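Local structure of gram-negative insecticidal protein (Chromobacterium piscinae, 6FBM) at residues Ser122-Ala127 and Thr200-Ser205; Ala30-Leu35 and Thr237-Lys242; Gly419-Leu424 and Pro435-Val440. The protein is an insecticidal toxin of the MACPF and beta-tripod families and probably acts by inserting pores into membranes of target cells. One frame throughout, in Å; residues are numbered along the deposited sequence.

Interaction 1: Ser122-Ala127 and Thr200-Ser205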
loop_
_atom_site.group_PDB
_atom_site.type_symbol
_atom_site.label_atom_id
_atom_site.label_comp_id
_atom_site.label_asym_id
_atom_site.label_seq_id
_atom_site.Cartn_x
_atom_site.Cartn_y
_atom_site.Cartn_z
ATOM N N SER A 122 -21.860 20.502 -30.796
ATOM C CA SER A 122 -20.496 20.095 -31.119
ATOM C C SER A 122 -20.049 19.004 -30.169
ATOM O O SER A 122 -20.289 19.072 -28.956
ATOM C CB SER A 122 -19.529 21.276 -31.051
ATOM O OG SER A 122 -19.555 21.904 -29.772
ATOM N N SER A 123 -19.378 17.998 -30.725
ATOM C CA SER A 123 -18.619 17.032 -29.942
ATOM C C SER A 123 -17.180 17.159 -30.368
ATOM O O SER A 123 -16.849 16.877 -31.522
ATOM C CB SER A 123 -19.133 15.623 -30.191
ATOM O OG SER A 123 -18.222 14.635 -29.711
ATOM N N THR A 124 -16.321 17.595 -29.454
ATOM C CA THR A 124 -14.910 17.692 -29.725
ATOM C C THR A 124 -14.246 16.595 -28.899
ATOM O O THR A 124 -14.219 16.686 -27.673
ATOM C CB THR A 124 -14.410 19.082 -29.360
ATOM O OG1 THR A 124 -14.997 20.033 -30.253
ATOM C CG2 THR A 124 -12.912 19.160 -29.483
ATOM N N ARG A 125 -13.722 15.572 -29.593
ATOM C CA ARG A 125 -13.200 14.362 -28.959
ATOM C C ARG A 125 -11.715 14.220 -29.202
ATOM O O ARG A 125 -11.227 14.333 -30.330
ATOM C CB ARG A 125 -13.902 13.102 -29.461
ATOM C CG ARG A 125 -15.421 13.186 -29.444
ATOM C CD ARG A 125 -16.106 11.821 -29.587
ATOM N NE ARG A 125 -15.902 11.240 -30.911
ATOM C CZ ARG A 125 -16.550 11.639 -32.009
ATOM N NH1 ARG A 125 -17.482 12.625 -31.978
ATOM N NH2 ARG A 125 -16.253 11.053 -33.166
ATOM N N GLU A 126 -10.988 14.001 -28.115
ATOM C CA GLU A 126 -9.582 13.736 -28.202
ATOM C C GLU A 126 -9.381 12.345 -27.673
ATOM O O GLU A 126 -9.550 12.094 -26.477
ATOM C CB GLU A 126 -8.782 14.746 -27.412
ATOM C CG GLU A 126 -7.301 14.569 -27.624
ATOM C CD GLU A 126 -6.490 15.594 -26.916
ATOM O OE1 GLU A 126 -5.709 16.237 -27.630
ATOM O OE2 GLU A 126 -6.613 15.747 -25.686
ATOM N N ALA A 127 -9.014 11.451 -28.572
ATOM C CA ALA A 127 -8.871 10.041 -28.255
ATOM C C ALA A 127 -7.379 9.753 -28.072
ATOM O O ALA A 127 -6.575 9.985 -28.990
ATOM C CB ALA A 127 -9.462 9.187 -29.364
ATOM N N THR A 200 -13.685 25.624 -34.738
ATOM C CA THR A 200 -12.352 26.098 -34.369
ATOM C C THR A 200 -12.351 26.688 -32.955
ATOM O O THR A 200 -11.473 26.395 -32.161
ATOM C CB THR A 200 -11.815 27.114 -35.419
ATOM O OG1 THR A 200 -11.520 26.428 -36.639
ATOM C CG2 THR A 200 -10.527 27.819 -34.934
ATOM N N THR A 201 -13.346 27.508 -32.632
ATOM C CA THR A 201 -13.491 28.055 -31.268
ATOM C C THR A 201 -13.635 26.941 -30.227
ATOM O O THR A 201 -13.067 27.027 -29.137
ATOM C CB THR A 201 -14.687 29.010 -31.190
ATOM O OG1 THR A 201 -14.602 29.939 -32.276
ATOM C CG2 THR A 201 -14.687 29.783 -29.881
ATOM N N ALA A 202 -14.380 25.905 -30.577
ATOM C CA ALA A 202 -14.567 24.771 -29.690
ATOM C C ALA A 202 -13.267 24.040 -29.475
ATOM O O ALA A 202 -12.914 23.725 -28.344
ATOM C CB ALA A 202 -15.624 23.830 -30.258
ATOM N N GLU A 203 -12.561 23.791 -30.577
ATOM C CA GLU A 203 -11.214 23.207 -30.564
ATOM C C GLU A 203 -10.276 23.988 -29.647
ATOM O O GLU A 203 -9.640 23.416 -28.776
ATOM C CB GLU A 203 -10.650 23.142 -32.002
ATOM C CG GLU A 203 -9.157 22.836 -32.164
ATOM C CD GLU A 203 -8.683 22.795 -33.606
ATOM O OE1 GLU A 203 -9.396 23.289 -34.497
ATOM O OE2 GLU A 203 -7.580 22.251 -33.858
ATOM N N MET A 204 -10.206 25.297 -29.831
ATOM C CA MET A 204 -9.319 26.139 -29.022
ATOM C C MET A 204 -9.733 26.141 -27.577
ATOM O O MET A 204 -8.880 26.119 -26.694
ATOM C CB MET A 204 -9.259 27.574 -29.590
ATOM C CG MET A 204 -8.666 27.661 -31.010
ATOM S SD MET A 204 -7.124 26.725 -31.237
ATOM C CE MET A 204 -7.221 26.253 -32.953
ATOM N N SER A 205 -11.030 26.180 -27.299
ATOM C CA SER A 205 -11.485 26.175 -25.913
ATOM C C SER A 205 -11.038 24.879 -25.245
ATOM O O SER A 205 -10.450 24.911 -24.149
ATOM C CB SER A 205 -12.986 26.348 -25.826
ATOM O OG SER A 205 -13.392 26.403 -24.475
#
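Ala202 and Thr124 carry most of this contact: each has about 40 Å² covered by the opposite segment, out of 106 Å² buried in all. The methyl group of Ala202 points from its helix at the strand, and its CB lies 3.8 Å from Thr124 OG1. With chi1 at -67°, Thr124 holds OG1 beside its own backbone N, on the side where the helix passes. This hydroxyl branch makes the nearest touch; the methyl CG2 of Thr124 lies farther along the helix, 4.5 Å from Glu203 CA and 5.5 Å from Ala202 CB.

Ser122, two residues earlier on the same side of the strand, adds a looser touch, its OG being 4.4 Å from Ala202 CB. The two hydroxyl oxygens, Ser122 OG and Thr124 OG1, are 4.9 Å apart, and the alanine methyl faces both, closer to Thr124 OG1. Neither oxygen bonds to the helix segment. Thr124 OG1 is hydrogen-bonded to Gln75 NE2 and Ser122 OG to Ala185 O, so the strand face meets the methyl with its polar atoms already engaged. Glu203 adds only a margin, since its chain leads away to a salt bridge with Lys207.

The axes of the two segments approach to 9.1 Å at 43°, and the nearest CA atoms, those of Thr124 and Glu203, are 6.7 Å apart; small residues at the crossing fit such an approach. Strand 120-134 lies between 64-78 and 179-187, bonded through its backbone to both, in the central antiparallel sheet of the MACPF domain. Helix 198-209 rests on that sheet, also reaching Phe73 through Glu203, and packs against helix 220-230 through Thr201, Met204 and Ser205.

Interaction 2: Ala30-Leu35 and Thr237-Lys242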
loop_
_atom_site.group_PDB
_atom_site.type_symbol
_atom_site.label_atom_id
_atom_site.label_comp_id
_atom_site.label_asym_id
_atom_site.label_seq_id
_atom_site.Cartn_x
_atom_site.Cartn_y
_atom_site.Cartn_z
ATOM N N ALA A 30 -18.594 4.263 -28.429
ATOM C CA ALA A 30 -17.365 3.556 -28.072
ATOM C C ALA A 30 -17.046 3.633 -26.587
ATOM O O ALA A 30 -16.062 4.250 -26.163
ATOM C CB ALA A 30 -16.196 4.060 -28.902
ATOM N N SER A 31 -17.925 3.011 -25.813
ATOM C CA SER A 31 -17.771 2.940 -24.374
ATOM C C SER A 31 -18.033 1.513 -23.918
ATOM O O SER A 31 -18.911 0.851 -24.461
ATOM C CB SER A 31 -18.768 3.863 -23.683
ATOM O OG SER A 31 -18.801 3.600 -22.310
ATOM N N PRO A 32 -17.308 1.060 -22.880
ATOM C CA PRO A 32 -17.630 -0.225 -22.246
ATOM C C PRO A 32 -19.023 -0.273 -21.634
ATOM O O PRO A 32 -19.578 -1.348 -21.485
ATOM C CB PRO A 32 -16.564 -0.333 -21.134
ATOM C CG PRO A 32 -15.454 0.559 -21.573
ATOM C CD PRO A 32 -16.115 1.680 -22.278
ATOM N N GLU A 33 -19.579 0.876 -21.277
ATOM C CA GLU A 33 -20.914 0.927 -20.695
ATOM C C GLU A 33 -21.979 0.403 -21.651
ATOM O O GLU A 33 -23.014 -0.049 -21.190
ATOM C CB GLU A 33 -21.289 2.346 -20.262
ATOM C CG GLU A 33 -20.576 2.922 -19.035
ATOM C CD GLU A 33 -21.242 4.244 -18.594
ATOM O OE1 GLU A 33 -20.689 5.366 -18.785
ATOM O OE2 GLU A 33 -22.376 4.169 -18.076
ATOM N N SER A 34 -21.739 0.444 -22.956
ATOM C CA SER A 34 -22.701 -0.064 -23.918
ATOM C C SER A 34 -22.375 -1.472 -24.453
ATOM O O SER A 34 -23.007 -1.925 -25.443
ATOM C CB SER A 34 -22.851 0.922 -25.067
ATOM O OG SER A 34 -23.480 2.088 -24.607
ATOM N N LEU A 35 -21.419 -2.162 -23.816
ATOM C CA LEU A 35 -21.216 -3.581 -24.079
ATOM C C LEU A 35 -22.372 -4.377 -23.497
ATOM O O LEU A 35 -22.977 -3.959 -22.534
ATOM C CB LEU A 35 -19.904 -4.088 -23.482
ATOM C CG LEU A 35 -18.635 -3.432 -23.998
ATOM C CD1 LEU A 35 -17.477 -3.777 -23.080
ATOM C CD2 LEU A 35 -18.341 -3.837 -25.414
ATOM N N THR A 237 -16.851 14.533 -20.820
ATOM C CA THR A 237 -17.041 13.135 -20.466
ATOM C C THR A 237 -15.799 12.326 -20.850
ATOM O O THR A 237 -15.272 12.454 -21.963
ATOM C CB THR A 237 -18.270 12.560 -21.172
ATOM O OG1 THR A 237 -19.398 13.357 -20.841
ATOM C CG2 THR A 237 -18.590 11.159 -20.688
ATOM N N ALA A 238 -15.344 11.494 -19.919
ATOM C CA ALA A 238 -14.146 10.699 -20.113
ATOM C C ALA A 238 -14.562 9.248 -20.320
ATOM O O ALA A 238 -15.350 8.722 -19.553
ATOM C CB ALA A 238 -13.231 10.829 -18.913
ATOM N N THR A 239 -14.040 8.618 -21.350
ATOM C CA THR A 239 -14.186 7.176 -21.501
ATOM C C THR A 239 -12.796 6.614 -21.356
ATOM O O THR A 239 -11.942 6.880 -22.191
ATOM C CB THR A 239 -14.770 6.794 -22.865
ATOM O OG1 THR A 239 -15.996 7.477 -23.032
ATOM C CG2 THR A 239 -15.048 5.338 -22.928
ATOM N N GLY A 240 -12.585 5.862 -20.279
ATOM C CA GLY A 240 -11.284 5.321 -19.937
ATOM C C GLY A 240 -10.516 6.393 -19.199
ATOM O O GLY A 240 -10.926 7.534 -19.152
ATOM N N GLY A 241 -9.390 6.023 -18.629
ATOM C CA GLY A 241 -8.614 6.957 -17.818
ATOM C C GLY A 241 -9.079 6.987 -16.384
ATOM O O GLY A 241 -10.090 6.378 -16.013
ATOM N N LYS A 242 -8.289 7.653 -15.558
ATOM C CA LYS A 242 -8.598 7.795 -14.130
ATOM C C LYS A 242 -9.980 8.446 -13.971
ATOM O O LYS A 242 -10.251 9.472 -14.617
ATOM C CB LYS A 242 -7.553 8.658 -13.452
ATOM C CG LYS A 242 -7.638 8.668 -11.950
ATOM C CD LYS A 242 -6.521 9.438 -11.299
ATOM C CE LYS A 242 -6.396 9.002 -9.816
ATOM N NZ LYS A 242 -6.163 10.029 -8.750
#
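Ser31 and Thr239 have the nearest CA atoms, 6.2 Å apart, where a loop comes up to the end of a strand without any hydrogen bond between the two segments. Thr239 supplies one whole side of the contact, 55 of the 94 Å² buried. With chi1 at -55°, its OG1 lies beside the backbone N and CG2 falls anti to it, and this methyl makes every close approach.

Three successive loop residues receive it. Ala30 contributes its carbonyl, whose O is 3.6 Å from Thr239 CG2; the same oxygen accepts a weak hydrogen bond from Arg180 NH1, and Arg180 is also the backbone partner of Thr239 in the neighbouring strand 179-187. Ser31 offers its backbone, CA lying 3.9 Å from Thr239 CG2, with its CB slightly farther off. Pro32 brings a ring carbon, CD, equally 3.9 Å from Thr239 CG2, the ring lying aslant the threonine side chain.

The shape that presents these atoms is set largely within the loop. Ser31 OG, anti to its backbone N, accepts from Glu33 N at 3.0 Å with an N-H...O angle of 152°. Ser34 N bonds back to Ser31 O, and Leu35 N to Pro32 O. From outside the loop, Tyr23 OH of strand 21-23 holds Ser31 N. The arrangement is an ST turn leading into a short 3-10 segment, in the loop between strands 21-23 and 35-39, and it seats that N-terminal loop on the end of strand 232-239 of the MACPF sheet.

Interaction 3: Gly419-Leu424 and Pro435-Val440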
loop_
_atom_site.group_PDB
_atom_site.type_symbol
_atom_site.label_atom_id
_atom_site.label_comp_id
_atom_site.label_asym_id
_atom_site.label_seq_id
_atom_site.Cartn_x
_atom_site.Cartn_y
_atom_site.Cartn_z
ATOM N N GLY A 419 -39.667 46.439 -40.180
ATOM C CA GLY A 419 -40.365 47.658 -40.514
ATOM C C GLY A 419 -39.557 48.908 -40.303
ATOM O O GLY A 419 -38.715 48.962 -39.417
ATOM N N ASP A 420 -39.853 49.928 -41.107
ATOM C CA ASP A 420 -39.197 51.219 -40.963
ATOM C C ASP A 420 -39.883 52.063 -39.913
ATOM O O ASP A 420 -40.948 51.731 -39.435
ATOM C CB ASP A 420 -39.141 51.942 -42.306
ATOM C CG ASP A 420 -38.250 51.240 -43.309
ATOM O OD1 ASP A 420 -37.331 50.509 -42.909
ATOM O OD2 ASP A 420 -38.469 51.417 -44.516
ATOM N N VAL A 421 -39.227 53.161 -39.586
ATOM C CA VAL A 421 -39.669 54.103 -38.579
ATOM C C VAL A 421 -39.635 55.494 -39.175
ATOM O O VAL A 421 -38.598 55.930 -39.690
ATOM C CB VAL A 421 -38.710 54.072 -37.385
ATOM C CG1 VAL A 421 -39.073 55.144 -36.382
ATOM C CG2 VAL A 421 -38.710 52.683 -36.751
ATOM N N MET A 422 -40.760 56.183 -39.119
ATOM C CA MET A 422 -40.837 57.562 -39.562
ATOM C C MET A 422 -40.536 58.446 -38.383
ATOM O O MET A 422 -40.944 58.154 -37.271
ATOM C CB MET A 422 -42.234 57.902 -40.064
ATOM C CG MET A 422 -42.685 57.087 -41.246
ATOM S SD MET A 422 -41.655 57.229 -42.691
ATOM C CE MET A 422 -41.765 58.958 -43.073
ATOM N N MET A 423 -39.837 59.537 -38.666
ATOM C CA MET A 423 -39.580 60.608 -37.721
ATOM C C MET A 423 -40.171 61.861 -38.352
ATOM O O MET A 423 -39.679 62.325 -39.382
ATOM C CB MET A 423 -38.072 60.767 -37.479
ATOM C CG MET A 423 -37.411 59.553 -36.829
ATOM S SD MET A 423 -38.003 59.155 -35.173
ATOM C CE MET A 423 -37.253 60.448 -34.184
ATOM N N LEU A 424 -41.219 62.388 -37.731
ATOM C CA LEU A 424 -42.090 63.381 -38.343
ATOM C C LEU A 424 -42.177 64.640 -37.473
ATOM O O LEU A 424 -42.437 64.558 -36.267
ATOM C CB LEU A 424 -43.483 62.801 -38.554
ATOM C CG LEU A 424 -43.575 61.515 -39.388
ATOM C CD1 LEU A 424 -44.968 60.902 -39.295
ATOM C CD2 LEU A 424 -43.228 61.723 -40.842
ATOM N N PRO A 435 -34.911 52.163 -27.765
ATOM C CA PRO A 435 -34.032 51.179 -27.122
ATOM C C PRO A 435 -34.483 49.734 -27.297
ATOM O O PRO A 435 -33.650 48.856 -27.306
ATOM C CB PRO A 435 -34.056 51.573 -25.619
ATOM C CG PRO A 435 -34.626 52.951 -25.571
ATOM C CD PRO A 435 -35.521 53.079 -26.775
ATOM N N ASP A 436 -35.777 49.504 -27.466
ATOM C CA ASP A 436 -36.322 48.159 -27.546
ATOM C C ASP A 436 -36.653 47.736 -28.971
ATOM O O ASP A 436 -37.333 46.737 -29.179
ATOM C CB ASP A 436 -37.559 48.034 -26.634
ATOM C CG ASP A 436 -37.256 48.254 -25.139
ATOM O OD1 ASP A 436 -36.066 48.072 -24.712
ATOM O OD2 ASP A 436 -38.221 48.561 -24.406
ATOM N N TYR A 437 -36.151 48.461 -29.971
ATOM C CA TYR A 437 -36.207 47.993 -31.357
ATOM C C TYR A 437 -35.156 46.914 -31.581
ATOM O O TYR A 437 -33.998 47.057 -31.168
ATOM C CB TYR A 437 -35.979 49.129 -32.356
ATOM C CG TYR A 437 -36.284 48.766 -33.796
ATOM C CD1 TYR A 437 -35.348 48.118 -34.577
ATOM C CD2 TYR A 437 -37.512 49.086 -34.371
ATOM C CE1 TYR A 437 -35.626 47.778 -35.901
ATOM C CE2 TYR A 437 -37.791 48.767 -35.695
ATOM C CZ TYR A 437 -36.842 48.129 -36.460
ATOM O OH TYR A 437 -37.114 47.809 -37.765
ATOM N N VAL A 438 -35.574 45.849 -32.271
ATOM C CA VAL A 438 -34.675 44.780 -32.627
ATOM C C VAL A 438 -34.883 44.353 -34.052
ATOM O O VAL A 438 -35.961 44.553 -34.637
ATOM C CB VAL A 438 -34.838 43.540 -31.705
ATOM C CG1 VAL A 438 -34.484 43.908 -30.280
ATOM C CG2 VAL A 438 -36.253 42.966 -31.783
ATOM N N CYS A 439 -33.826 43.756 -34.587
ATOM C CA CYS A 439 -33.889 42.994 -35.816
ATOM C C CYS A 439 -34.017 41.536 -35.451
ATOM O O CYS A 439 -33.744 41.147 -34.319
ATOM C CB CYS A 439 -32.625 43.237 -36.629
ATOM S SG CYS A 439 -32.439 44.947 -37.055
ATOM N N VAL A 440 -34.409 40.742 -36.433
ATOM C CA VAL A 440 -34.730 39.349 -36.248
ATOM C C VAL A 440 -33.755 38.564 -37.088
ATOM O O VAL A 440 -33.415 38.999 -38.185
ATOM C CB VAL A 440 -36.182 39.079 -36.698
ATOM C CG1 VAL A 440 -36.558 37.602 -36.479
ATOM C CG2 VAL A 440 -37.130 39.976 -35.904
#
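Tyr437 reaches across to Gly419 and Val421 in the Vps62-like region of the chain, probably the beta-tripod part of this toxin. The two segments are not paired as strands: their nearest CA atoms, those of Gly419 and Cys439, are 9.3 Å apart, and a single aromatic side chain spans the distance.

The tight part lies at the phenol end. Tyr437 extends its ring with CG anti to the backbone N (chi1 -169°), and its hydroxyl donates to the carbonyl oxygen of Gly419, which sits at the ring's edge, near its plane. This is the only hydrogen bond between the segments, and it grips a buried hydroxyl. Beside it the packing is looser: Val421 CG2 meets Tyr437 CE2 at 4.2 Å, coming obliquely to the ring, and the valine and the tyrosine point in opposing senses as they pass. The solvent side lies just before Tyr437 in the chain, where Asp436 is partly exposed and Pro435 exposed.

Trp389 packs edge-to-face (T-shaped) with the ring, and Ala409 of strand 403-410 and Met354 of strand 352-354 touch the Tyr437 side chain. Val421 in turn is backbone-bonded to Trp407, which fixes its strand in the sheet. At the anchored end, Tyr437 OH stands 2.6 Å from Gly419 O, in the carbonyl plane, with a C=O...OH angle of 151°.

Overall arrangement
From the N terminus, the loop 30-35 is the first segment to appear, and interaction 2 closes only when the chain returns at 237-242, some 200 residues later. Interaction 1 begins and ends within that span, joining 122-127 to 200-205. Both reach the same antiparallel MACPF sheet, with centres 18 Å apart: one sets a helix on a central strand, the other an N-terminal loop at a strand end. Interaction 3 follows in series, a short closure with ten residues between its segments, in the Vps62-like region. Its centre is 39 Å from that of interaction 1 and 53 Å from that of interaction 2, across the chain's centre from the latter.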